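Local coordinates for protein enoyl-CoA hydratase (Geobacillus kaustophilus, PDB 2PPY) that probably catalyses the hydration of enoyl-CoA thioesters in fatty-acid beta-oxidation, as a hexameric member of the enoyl-CoA hydratase/isomerase (crotonase) family, at residues A[8-13]-A[33-38]; A[21-26]-A[59-64]; A[39-44]-A[91-96]; A[45-50]-A[100-105]. All blocks are in the same frame, centred on the assembly; numbering follows the deposited sequence.

Overall arrangement
Helix 34-48 runs through three of the four contacts: its N-terminal turn belongs to interaction 1, its middle to interaction 3 and its C-terminal end to interaction 4. Interaction 2 pairs strands 19-24 and 55-60, which that helix connects, and it touches interaction 1, with centres about 11 Å apart, through backbone pairing of strands 11-16 and 19-24. Interactions 3 and 4, centres about 10 Å apart, are tied by a salt bridge in which Lys96 NZ lies 2.7 Å from Asp45 OD1, and both reach the second subunit. Ile22 CD1 meets Phe40 CE1 at 3.8 Å, linking interactions 2 and 3. In interaction 3 the Asn41 side chain is about 5 Å from a bound PEG, probably from the crystallisation liquor.

Interaction 1. Residues A[8-13]-A[33-38]; sequences KQYLTV and DLEFYK
Tyr10, just before strand 11-16, and Leu11, its first residue, pack against the first turn of helix 34-48, a sheet-to-helix contact at one margin of the crotonase-type fold. Gln9 only brings its amide end near Glu35. Tyr10 carries most of the contact. Its ring lies over the start of the helix, with Phe36 N 4.1 Å above the ring plane and over its centre. On the same side, toward the CE2 rim of the ring, Glu35 CG stands 3.2 Å from Tyr10 CE2; a chain bent at chi2 (57°) then takes the carboxylate off toward Lys38, to which it forms a weak salt bridge. The Tyr10 and Asp33 side chains cross at about a right angle, ring and carboxylate planes 75° apart, and Tyr10 OH lies 3.0 Å from Asp33 OD2. Nearer the backbone, Tyr10 CB meets the edge of the Phe36 ring, in its plane, 3.9 Å from CD1. Leu11 follows, its CD1 4.4 Å from Phe36 CE1. Beyond the two segments, Tyr10 N is hydrogen-bonded to Glu39 of the same helix. Asp33 is the N-cap: its OD1 accepts from Phe36 N at 2.8 Å, met nearly head-on along the C-O bond.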
# COMPACT_ATOMS: atom_id res chain seq x y z
N LYS A 8 -25.80 -28.16 15.15
CA LYS A 8 -26.66 -27.02 15.43
C LYS A 8 -27.80 -27.13 14.42
O LYS A 8 -28.00 -28.20 13.84
CB LYS A 8 -25.91 -25.70 15.26
CG LYS A 8 -24.97 -25.38 16.42
CD LYS A 8 -24.43 -23.96 16.34
CE LYS A 8 -23.65 -23.60 17.59
NZ LYS A 8 -23.16 -22.19 17.57
N GLN A 9 -28.54 -26.05 14.19
CA GLN A 9 -29.64 -26.12 13.24
C GLN A 9 -29.29 -25.68 11.82
O GLN A 9 -29.89 -26.15 10.86
CB GLN A 9 -30.84 -25.30 13.74
CG GLN A 9 -30.51 -23.92 14.26
CD GLN A 9 -31.75 -23.09 14.51
OE1 GLN A 9 -32.83 -23.63 14.76
NE2 GLN A 9 -31.61 -21.77 14.47
N TYR A 10 -28.32 -24.79 11.69
CA TYR A 10 -27.91 -24.29 10.38
C TYR A 10 -26.73 -25.06 9.80
O TYR A 10 -26.56 -25.13 8.58
CB TYR A 10 -27.54 -22.81 10.46
CG TYR A 10 -28.69 -21.89 10.78
CD1 TYR A 10 -29.55 -21.45 9.78
CD2 TYR A 10 -28.90 -21.43 12.07
CE1 TYR A 10 -30.59 -20.57 10.06
CE2 TYR A 10 -29.93 -20.55 12.37
CZ TYR A 10 -30.78 -20.12 11.36
OH TYR A 10 -31.79 -19.24 11.65
N LEU A 11 -25.91 -25.63 10.68
CA LEU A 11 -24.73 -26.35 10.22
C LEU A 11 -24.26 -27.36 11.25
O LEU A 11 -24.63 -27.29 12.42
CB LEU A 11 -23.62 -25.34 9.90
CG LEU A 11 -22.32 -25.19 10.72
CD1 LEU A 11 -21.66 -23.88 10.31
CD2 LEU A 11 -22.57 -25.17 12.21
N THR A 12 -23.42 -28.29 10.80
CA THR A 12 -22.85 -29.32 11.66
C THR A 12 -21.35 -29.41 11.43
O THR A 12 -20.88 -29.36 10.29
CB THR A 12 -23.49 -30.70 11.39
OG1 THR A 12 -24.88 -30.66 11.73
CG2 THR A 12 -22.81 -31.78 12.21
N VAL A 13 -20.59 -29.54 12.51
CA VAL A 13 -19.14 -29.65 12.41
C VAL A 13 -18.70 -31.06 12.80
O VAL A 13 -19.06 -31.56 13.86
CB VAL A 13 -18.42 -28.64 13.34
CG1 VAL A 13 -16.91 -28.80 13.22
CG2 VAL A 13 -18.83 -27.22 12.98
N ASP A 33 -29.03 -16.22 6.94
CA ASP A 33 -29.44 -15.03 7.68
C ASP A 33 -28.32 -14.71 8.68
O ASP A 33 -27.23 -15.28 8.59
CB ASP A 33 -30.75 -15.27 8.44
CG ASP A 33 -30.69 -16.50 9.34
OD1 ASP A 33 -29.58 -16.89 9.75
OD2 ASP A 33 -31.76 -17.06 9.64
N LEU A 34 -28.59 -13.82 9.63
CA LEU A 34 -27.58 -13.45 10.61
C LEU A 34 -27.21 -14.61 11.52
O LEU A 34 -26.04 -14.83 11.82
CB LEU A 34 -28.04 -12.25 11.45
CG LEU A 34 -27.08 -11.80 12.56
CD1 LEU A 34 -25.70 -11.54 11.97
CD2 LEU A 34 -27.62 -10.54 13.23
N GLU A 35 -28.22 -15.35 11.97
CA GLU A 35 -27.99 -16.48 12.86
C GLU A 35 -27.05 -17.51 12.24
O GLU A 35 -26.23 -18.12 12.94
CB GLU A 35 -29.32 -17.13 13.24
CG GLU A 35 -29.24 -18.10 14.39
CD GLU A 35 -28.67 -17.48 15.66
OE1 GLU A 35 -29.18 -16.42 16.09
OE2 GLU A 35 -27.71 -18.05 16.22
N PHE A 36 -27.15 -17.72 10.93
CA PHE A 36 -26.27 -18.68 10.28
C PHE A 36 -24.82 -18.26 10.46
O PHE A 36 -23.97 -19.06 10.87
CB PHE A 36 -26.54 -18.79 8.78
CG PHE A 36 -25.40 -19.42 8.02
CD1 PHE A 36 -25.08 -20.77 8.21
CD2 PHE A 36 -24.61 -18.66 7.16
CE1 PHE A 36 -23.97 -21.34 7.57
CE2 PHE A 36 -23.50 -19.23 6.52
CZ PHE A 36 -23.18 -20.57 6.72
N TYR A 37 -24.53 -17.00 10.13
CA TYR A 37 -23.18 -16.49 10.25
C TYR A 37 -22.67 -16.47 11.68
O TYR A 37 -21.47 -16.60 11.91
CB TYR A 37 -23.07 -15.10 9.61
CG TYR A 37 -22.44 -15.17 8.23
CD1 TYR A 37 -21.07 -15.41 8.09
CD2 TYR A 37 -23.21 -15.04 7.07
CE1 TYR A 37 -20.48 -15.53 6.83
CE2 TYR A 37 -22.63 -15.17 5.81
CZ TYR A 37 -21.26 -15.41 5.70
OH TYR A 37 -20.68 -15.52 4.45
N LYS A 38 -23.59 -16.32 12.63
CA LYS A 38 -23.19 -16.32 14.03
C LYS A 38 -22.69 -17.73 14.36
O LYS A 38 -21.74 -17.90 15.12
CB LYS A 38 -24.37 -15.92 14.92
CG LYS A 38 -24.76 -14.46 14.74
CD LYS A 38 -26.09 -14.11 15.38
CE LYS A 38 -26.07 -14.26 16.88
NZ LYS A 38 -27.38 -13.85 17.47

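Interaction 2. Residues A[21-26]-A[59-64]; sequences EIHLHI and MSDVPK
Strands 19-24 and 55-60 are the parallel neighbours of a beta-alpha-beta unit, and His23 beside Met59 and Leu24 beside Ser60 set their register. Met59 N donates to Ile22 O at 3.1 Å, Leu24 N to Met59 O at 2.9 Å, and Asp61 N to Leu24 O at 3.0 Å, the last nearly straight at 178°. The imidazole of His23 is held at both nitrogens. ND1 donates to Asp61 OD1 at 2.6 Å, on the syn side of a carboxylate turned 29° from the ring, while NE2 donates to Glu21 OE1 at 2.9 Å on its anti side. Each acceptor lies close to the ring plane, which restrains rotation of the imidazole. Over one face sits selenomethionine Met59, its CG 3.9 Å from the ring centroid in a CH-pi contact; SE approaches obliquely, and the bend at chi3 (89°) carries CE to Glu21 OE2, 3.7 Å away. Both carboxylates also have arginine partners on helix 193-205, Arg198 for Glu21 and Arg194 for Asp61, which probably offsets part of the negative charge beside His23. The connection through helix 34-48 between adjacent parallel strands is the beta-alpha-beta crossover, here in the central sheet of the crotonase fold.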
# COMPACT_ATOMS: atom_id res chain seq x y z
N GLU A 21 -15.05 -30.82 9.06
CA GLU A 21 -15.95 -30.58 7.94
C GLU A 21 -17.13 -29.79 8.46
O GLU A 21 -17.79 -30.21 9.41
CB GLU A 21 -16.44 -31.89 7.33
CG GLU A 21 -15.36 -32.86 6.92
CD GLU A 21 -15.88 -33.96 6.01
OE1 GLU A 21 -17.08 -34.30 6.12
OE2 GLU A 21 -15.10 -34.49 5.20
N ILE A 22 -17.39 -28.65 7.84
CA ILE A 22 -18.51 -27.82 8.24
C ILE A 22 -19.59 -28.07 7.20
O ILE A 22 -19.49 -27.59 6.06
CB ILE A 22 -18.13 -26.33 8.25
CG1 ILE A 22 -16.92 -26.10 9.15
CG2 ILE A 22 -19.31 -25.50 8.74
CD1 ILE A 22 -16.42 -24.65 9.20
N HIS A 23 -20.61 -28.83 7.58
CA HIS A 23 -21.70 -29.13 6.66
C HIS A 23 -22.81 -28.11 6.81
O HIS A 23 -23.25 -27.82 7.92
CB HIS A 23 -22.26 -30.53 6.92
CG HIS A 23 -21.34 -31.63 6.50
ND1 HIS A 23 -21.64 -32.50 5.47
CD2 HIS A 23 -20.12 -32.01 6.96
CE1 HIS A 23 -20.66 -33.36 5.31
NE2 HIS A 23 -19.72 -33.09 6.20
N LEU A 24 -23.24 -27.55 5.69
CA LEU A 24 -24.29 -26.55 5.69
C LEU A 24 -25.64 -27.19 5.37
O LEU A 24 -25.78 -27.89 4.36
CB LEU A 24 -23.98 -25.47 4.65
CG LEU A 24 -22.58 -24.84 4.70
CD1 LEU A 24 -22.44 -23.80 3.60
CD2 LEU A 24 -22.34 -24.20 6.06
N HIS A 25 -26.62 -26.96 6.23
CA HIS A 25 -27.97 -27.49 6.04
C HIS A 25 -28.97 -26.46 6.56
O HIS A 25 -29.57 -26.64 7.61
CB HIS A 25 -28.16 -28.83 6.77
CG HIS A 25 -27.70 -28.82 8.20
ND1 HIS A 25 -26.57 -29.47 8.62
CD2 HIS A 25 -28.24 -28.25 9.30
CE1 HIS A 25 -26.42 -29.31 9.92
NE2 HIS A 25 -27.42 -28.56 10.36
N ILE A 26 -29.14 -25.38 5.81
CA ILE A 26 -30.03 -24.30 6.21
C ILE A 26 -31.44 -24.41 5.63
O ILE A 26 -32.43 -24.23 6.32
CB ILE A 26 -29.45 -22.95 5.79
CG1 ILE A 26 -27.99 -22.85 6.22
CG2 ILE A 26 -30.25 -21.82 6.41
CD1 ILE A 26 -27.21 -21.76 5.50
N MSE A 59 -18.64 -27.87 3.14
CA MSE A 59 -19.50 -28.50 2.14
C MSE A 59 -20.97 -28.33 2.47
O MSE A 59 -21.33 -27.88 3.56
CB MSE A 59 -19.14 -29.98 1.96
CG MSE A 59 -18.72 -30.73 3.21
SE MSE A 59 -18.40 -32.62 2.85
CE MSE A 59 -16.54 -32.59 2.38
N SER A 60 -21.82 -28.69 1.52
CA SER A 60 -23.27 -28.57 1.68
C SER A 60 -23.98 -29.91 1.62
O SER A 60 -23.60 -30.78 0.84
CB SER A 60 -23.82 -27.65 0.59
OG SER A 60 -25.24 -27.61 0.60
N ASP A 61 -25.00 -30.07 2.46
CA ASP A 61 -25.77 -31.31 2.47
C ASP A 61 -27.05 -31.13 1.66
O ASP A 61 -27.89 -32.02 1.62
CB ASP A 61 -26.14 -31.72 3.90
CG ASP A 61 -24.93 -32.04 4.76
OD1 ASP A 61 -23.96 -32.63 4.23
OD2 ASP A 61 -24.96 -31.72 5.96
N VAL A 62 -27.19 -29.97 1.04
CA VAL A 62 -28.36 -29.68 0.22
C VAL A 62 -28.10 -30.11 -1.22
O VAL A 62 -27.10 -29.71 -1.84
CB VAL A 62 -28.72 -28.18 0.28
CG1 VAL A 62 -29.95 -27.90 -0.58
CG2 VAL A 62 -28.99 -27.78 1.72
N PRO A 63 -29.00 -30.92 -1.78
CA PRO A 63 -28.94 -31.46 -3.14
C PRO A 63 -28.28 -30.64 -4.26
O PRO A 63 -27.15 -30.91 -4.66
CB PRO A 63 -30.40 -31.79 -3.43
CG PRO A 63 -30.85 -32.32 -2.11
CD PRO A 63 -30.27 -31.30 -1.14
N LYS A 64 -28.99 -29.63 -4.77
CA LYS A 64 -28.49 -28.83 -5.89
C LYS A 64 -27.79 -27.51 -5.56
O LYS A 64 -27.43 -26.77 -6.48
CB LYS A 64 -29.64 -28.54 -6.86
CG LYS A 64 -30.40 -29.78 -7.32
CD LYS A 64 -29.52 -30.67 -8.19
CE LYS A 64 -30.28 -31.89 -8.68
NZ LYS A 64 -29.44 -32.75 -9.56

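Interaction 3. Residues A[39-44]-A[91-96]; sequences EFNAAI and NETLDK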
# COMPACT_ATOMS: atom_id res chain seq x y z
N GLU A 39 -23.32 -18.74 13.77
CA GLU A 39 -22.92 -20.12 13.99
C GLU A 39 -21.63 -20.44 13.23
O GLU A 39 -20.75 -21.12 13.75
CB GLU A 39 -24.02 -21.10 13.56
CG GLU A 39 -25.35 -20.92 14.28
CD GLU A 39 -26.23 -22.16 14.17
OE1 GLU A 39 -26.36 -22.71 13.06
OE2 GLU A 39 -26.81 -22.58 15.19
N PHE A 40 -21.53 -19.94 12.00
CA PHE A 40 -20.34 -20.18 11.18
C PHE A 40 -19.13 -19.54 11.86
O PHE A 40 -18.04 -20.11 11.88
CB PHE A 40 -20.53 -19.58 9.78
CG PHE A 40 -19.48 -20.02 8.79
CD1 PHE A 40 -19.33 -21.36 8.46
CD2 PHE A 40 -18.63 -19.09 8.19
CE1 PHE A 40 -18.36 -21.77 7.55
CE2 PHE A 40 -17.66 -19.49 7.28
CZ PHE A 40 -17.52 -20.83 6.95
N ASN A 41 -19.34 -18.35 12.43
CA ASN A 41 -18.28 -17.64 13.14
C ASN A 41 -17.83 -18.45 14.35
O ASN A 41 -16.63 -18.55 14.63
CB ASN A 41 -18.79 -16.28 13.61
CG ASN A 41 -17.73 -15.50 14.38
OD1 ASN A 41 -16.72 -15.08 13.81
ND2 ASN A 41 -17.95 -15.32 15.67
N ALA A 42 -18.79 -19.02 15.08
CA ALA A 42 -18.48 -19.82 16.26
C ALA A 42 -17.67 -21.06 15.88
O ALA A 42 -16.76 -21.46 16.60
CB ALA A 42 -19.77 -20.24 16.96
N ALA A 43 -18.01 -21.66 14.74
CA ALA A 43 -17.31 -22.85 14.27
C ALA A 43 -15.86 -22.50 13.98
O ALA A 43 -14.94 -23.25 14.31
CB ALA A 43 -17.98 -23.39 13.01
N ILE A 44 -15.65 -21.34 13.36
CA ILE A 44 -14.31 -20.88 13.05
C ILE A 44 -13.51 -20.69 14.34
O ILE A 44 -12.39 -21.20 14.46
CB ILE A 44 -14.35 -19.55 12.27
CG1 ILE A 44 -15.03 -19.78 10.91
CG2 ILE A 44 -12.94 -19.02 12.07
CD1 ILE A 44 -15.17 -18.54 10.06
N ASN A 91 -18.83 -10.08 6.75
CA ASN A 91 -17.51 -9.82 6.18
C ASN A 91 -16.40 -10.12 7.17
O ASN A 91 -15.42 -10.80 6.83
CB ASN A 91 -17.41 -8.37 5.70
CG ASN A 91 -18.00 -8.16 4.32
OD1 ASN A 91 -17.66 -8.88 3.39
ND2 ASN A 91 -18.88 -7.18 4.18
N GLU A 92 -16.53 -9.63 8.40
CA GLU A 92 -15.52 -9.88 9.42
C GLU A 92 -15.40 -11.37 9.68
O GLU A 92 -14.31 -11.88 9.97
CB GLU A 92 -15.88 -9.13 10.71
CG GLU A 92 -15.95 -7.62 10.53
CD GLU A 92 -16.21 -6.86 11.82
OE1 GLU A 92 -17.00 -7.37 12.65
OE2 GLU A 92 -15.66 -5.76 11.99
N THR A 93 -16.52 -12.09 9.58
CA THR A 93 -16.49 -13.53 9.80
C THR A 93 -15.66 -14.17 8.68
O THR A 93 -14.75 -14.95 8.94
CB THR A 93 -17.90 -14.13 9.79
OG1 THR A 93 -18.65 -13.59 10.89
CG2 THR A 93 -17.84 -15.66 9.93
N LEU A 94 -15.98 -13.82 7.44
CA LEU A 94 -15.24 -14.37 6.31
C LEU A 94 -13.77 -13.97 6.40
O LEU A 94 -12.89 -14.76 6.06
CB LEU A 94 -15.85 -13.90 4.99
CG LEU A 94 -17.26 -14.40 4.66
CD1 LEU A 94 -17.58 -14.06 3.20
CD2 LEU A 94 -17.36 -15.92 4.87
N ASP A 95 -13.49 -12.76 6.87
CA ASP A 95 -12.11 -12.29 6.99
C ASP A 95 -11.26 -13.17 7.90
O ASP A 95 -10.04 -13.29 7.71
CB ASP A 95 -12.05 -10.85 7.52
CG ASP A 95 -12.74 -9.84 6.61
OD1 ASP A 95 -12.79 -10.07 5.38
OD2 ASP A 95 -13.20 -8.80 7.12
N LYS A 96 -11.89 -13.78 8.91
CA LYS A 96 -11.18 -14.62 9.87
C LYS A 96 -10.49 -15.86 9.27
O LYS A 96 -9.50 -16.35 9.82
CB LYS A 96 -12.14 -15.04 10.99
CG LYS A 96 -12.65 -13.83 11.77
CD LYS A 96 -13.74 -14.16 12.79
CE LYS A 96 -13.19 -14.91 14.00
NZ LYS A 96 -14.14 -14.81 15.15
O HOH W 1 -16.97 -12.26 12.99
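Apolar packing between helices 34-48 and 80-99 centres on Thr93, whose methyl enters among Phe40, Asn41 and Ile44. CG2 lies anti to the backbone N of Thr93, and from there it reaches Asn41 CA at 3.8 Å, Phe40 CD2 at 3.9 Å and Ile44 CD1 at 3.9 Å. The Phe40 ring takes both Thr93 CG2 and Leu94 CD2 obliquely. Farther along, Ile44 CG2 packs on Lys96 CB. The two segments run roughly parallel, their axes inclined by 25° and 9.8 Å apart at closest approach, and the threonine methyl fits between the larger Phe40 and Ile44.

The direct polar link is a hydrogen bond from Lys96 NZ to Asn41 OD1, 2.9 Å long. The side chains cross at about a right angle, and the ammonium approaches tilted from the carbonyl plane with a C=O...N angle of 123°. A bend at chi3 (73°) folds the lysine so that its CD also passes 3.3 Å from Asn41 OD1. The stronger partner of Lys96 NZ is Asp45, by a salt bridge.

A water supplies the indirect link, donating to Asn41 OD1 at 2.9 Å and to Thr93 OG1. The threonine hydroxyl is also hydrogen-bonded to Phe89 O within its own helix, while Glu92, on the same helix, forms salt bridges with Arg48 and Arg99 of the second subunit.

Asn41 OD1 therefore accepts from both the ammonium and the water, while the buried charge of Lys96 is probably balanced chiefly by Asp45.

Interaction 4. Residues A[45-50]-A[100-105]; sequences DDIRFD and SPQVYI
Arg48 extends from the last turn of helix 34-48 past Ser100, presenting the edge of its guanidinium to the serine hydroxyl. NE donates to Ser100 OG at 3.1 Å in a nearly straight bond (175°), with the oxygen only 3° out of the guanidinium plane. The arginine chain is extended from CG to NE, and its CG runs alongside Pro101, 4.3 Å from CD. Outside the segment pair, Arg48 NH1 forms a salt bridge with Glu92 of the second subunit, while Arg48 NH2 and Ser100 OG are both hydrogen-bonded to Lys96 O, so the end of helix 80-99 engages both side chains.

The contact brings the C-terminal end of helix 34-48 against the loop leading from helix 80-99 into strand 103-108, a parallel strand of the central sheet in this crotonase-family fold. Arg48 and Pro101 also pack on Gln85 of the second subunit, so the junction lies at a subunit interface.

Gln102 approaches Ile47 obliquely. Its chain bends at chi2 (79°), bringing the amide against the isoleucine branch methyl: Ile47 CG2 is 3.6 Å from Gln102 CD and 3.7 Å from OE1. The amide nitrogen NE2 lies 3.2 Å from Ile47 O and is hydrogen-bonded to Ile53 O. Tyr104 and Ile47 reach toward each other from opposite directions; CD1, at the end of the other isoleucine branch, stops 4.2 Å from Tyr104 OH.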
# COMPACT_ATOMS: atom_id res chain seq x y z
N ASP A 45 -14.08 -19.98 15.31
CA ASP A 45 -13.39 -19.76 16.58
C ASP A 45 -13.09 -21.09 17.26
O ASP A 45 -11.98 -21.31 17.75
CB ASP A 45 -14.23 -18.89 17.52
CG ASP A 45 -14.26 -17.43 17.10
OD1 ASP A 45 -13.30 -16.99 16.44
OD2 ASP A 45 -15.23 -16.73 17.45
N ASP A 46 -14.08 -21.97 17.30
CA ASP A 46 -13.90 -23.29 17.91
C ASP A 46 -12.74 -24.03 17.27
O ASP A 46 -11.85 -24.52 17.96
CB ASP A 46 -15.16 -24.13 17.76
CG ASP A 46 -14.96 -25.55 18.27
OD1 ASP A 46 -14.85 -25.72 19.50
OD2 ASP A 46 -14.89 -26.48 17.44
N ILE A 47 -12.76 -24.12 15.94
CA ILE A 47 -11.73 -24.82 15.20
C ILE A 47 -10.34 -24.21 15.41
O ILE A 47 -9.35 -24.93 15.49
CB ILE A 47 -12.07 -24.86 13.69
CG1 ILE A 47 -13.35 -25.68 13.49
CG2 ILE A 47 -10.91 -25.47 12.91
CD1 ILE A 47 -13.89 -25.67 12.08
N ARG A 48 -10.28 -22.88 15.52
CA ARG A 48 -9.02 -22.18 15.74
C ARG A 48 -8.38 -22.63 17.05
O ARG A 48 -7.18 -22.89 17.11
CB ARG A 48 -9.23 -20.67 15.83
CG ARG A 48 -9.29 -19.91 14.52
CD ARG A 48 -9.59 -18.45 14.82
NE ARG A 48 -9.44 -17.56 13.68
CZ ARG A 48 -9.50 -16.23 13.77
NH1 ARG A 48 -9.71 -15.66 14.95
NH2 ARG A 48 -9.35 -15.48 12.70
N PHE A 49 -9.18 -22.71 18.10
CA PHE A 49 -8.69 -23.10 19.41
C PHE A 49 -8.50 -24.61 19.56
O PHE A 49 -8.22 -25.10 20.65
CB PHE A 49 -9.62 -22.57 20.50
CG PHE A 49 -9.39 -21.12 20.84
CD1 PHE A 49 -8.53 -20.77 21.88
CD2 PHE A 49 -10.02 -20.11 20.12
CE1 PHE A 49 -8.30 -19.43 22.20
CE2 PHE A 49 -9.79 -18.77 20.43
CZ PHE A 49 -8.93 -18.43 21.47
N ASP A 50 -8.65 -25.34 18.46
CA ASP A 50 -8.48 -26.79 18.47
C ASP A 50 -7.21 -27.12 17.69
O ASP A 50 -7.24 -27.27 16.47
CB ASP A 50 -9.68 -27.47 17.81
CG ASP A 50 -9.65 -28.98 17.98
OD1 ASP A 50 -8.56 -29.53 18.23
OD2 ASP A 50 -10.72 -29.61 17.84
N SER A 100 -6.69 -17.69 9.95
CA SER A 100 -6.69 -18.97 10.66
C SER A 100 -5.56 -19.92 10.26
O SER A 100 -5.13 -19.95 9.12
CB SER A 100 -8.04 -19.68 10.45
OG SER A 100 -9.11 -18.89 10.95
N PRO A 101 -5.08 -20.74 11.22
CA PRO A 101 -4.00 -21.69 10.96
C PRO A 101 -4.38 -22.78 9.97
O PRO A 101 -3.54 -23.26 9.22
CB PRO A 101 -3.69 -22.27 12.34
CG PRO A 101 -4.21 -21.25 13.30
CD PRO A 101 -5.48 -20.79 12.64
N GLN A 102 -5.66 -23.17 9.98
CA GLN A 102 -6.15 -24.23 9.10
C GLN A 102 -6.34 -23.78 7.67
O GLN A 102 -6.65 -22.62 7.41
CB GLN A 102 -7.51 -24.78 9.57
CG GLN A 102 -7.55 -25.45 10.92
CD GLN A 102 -7.59 -24.47 12.06
OE1 GLN A 102 -8.04 -23.33 11.91
NE2 GLN A 102 -7.14 -24.91 13.23
N VAL A 103 -6.17 -24.72 6.75
CA VAL A 103 -6.38 -24.45 5.34
C VAL A 103 -7.87 -24.68 5.11
O VAL A 103 -8.40 -25.76 5.40
CB VAL A 103 -5.57 -25.42 4.45
CG1 VAL A 103 -6.00 -25.29 2.99
CG2 VAL A 103 -4.09 -25.12 4.58
N TYR A 104 -8.56 -23.66 4.60
CA TYR A 104 -9.99 -23.76 4.33
C TYR A 104 -10.26 -24.09 2.86
O TYR A 104 -9.84 -23.37 1.96
CB TYR A 104 -10.69 -22.45 4.72
CG TYR A 104 -11.10 -22.38 6.17
CD1 TYR A 104 -10.16 -22.42 7.20
CD2 TYR A 104 -12.45 -22.31 6.52
CE1 TYR A 104 -10.55 -22.40 8.54
CE2 TYR A 104 -12.85 -22.29 7.86
CZ TYR A 104 -11.90 -22.34 8.86
OH TYR A 104 -12.31 -22.33 10.17
N ILE A 105 -10.98 -25.19 2.64
CA ILE A 105 -11.31 -25.63 1.29
C ILE A 105 -12.83 -25.63 1.11
O ILE A 105 -13.55 -26.20 1.92
CB ILE A 105 -10.81 -27.06 1.02
CG1 ILE A 105 -9.32 -27.16 1.34
CG2 ILE A 105 -11.06 -27.45 -0.45
CD1 ILE A 105 -8.78 -28.57 1.21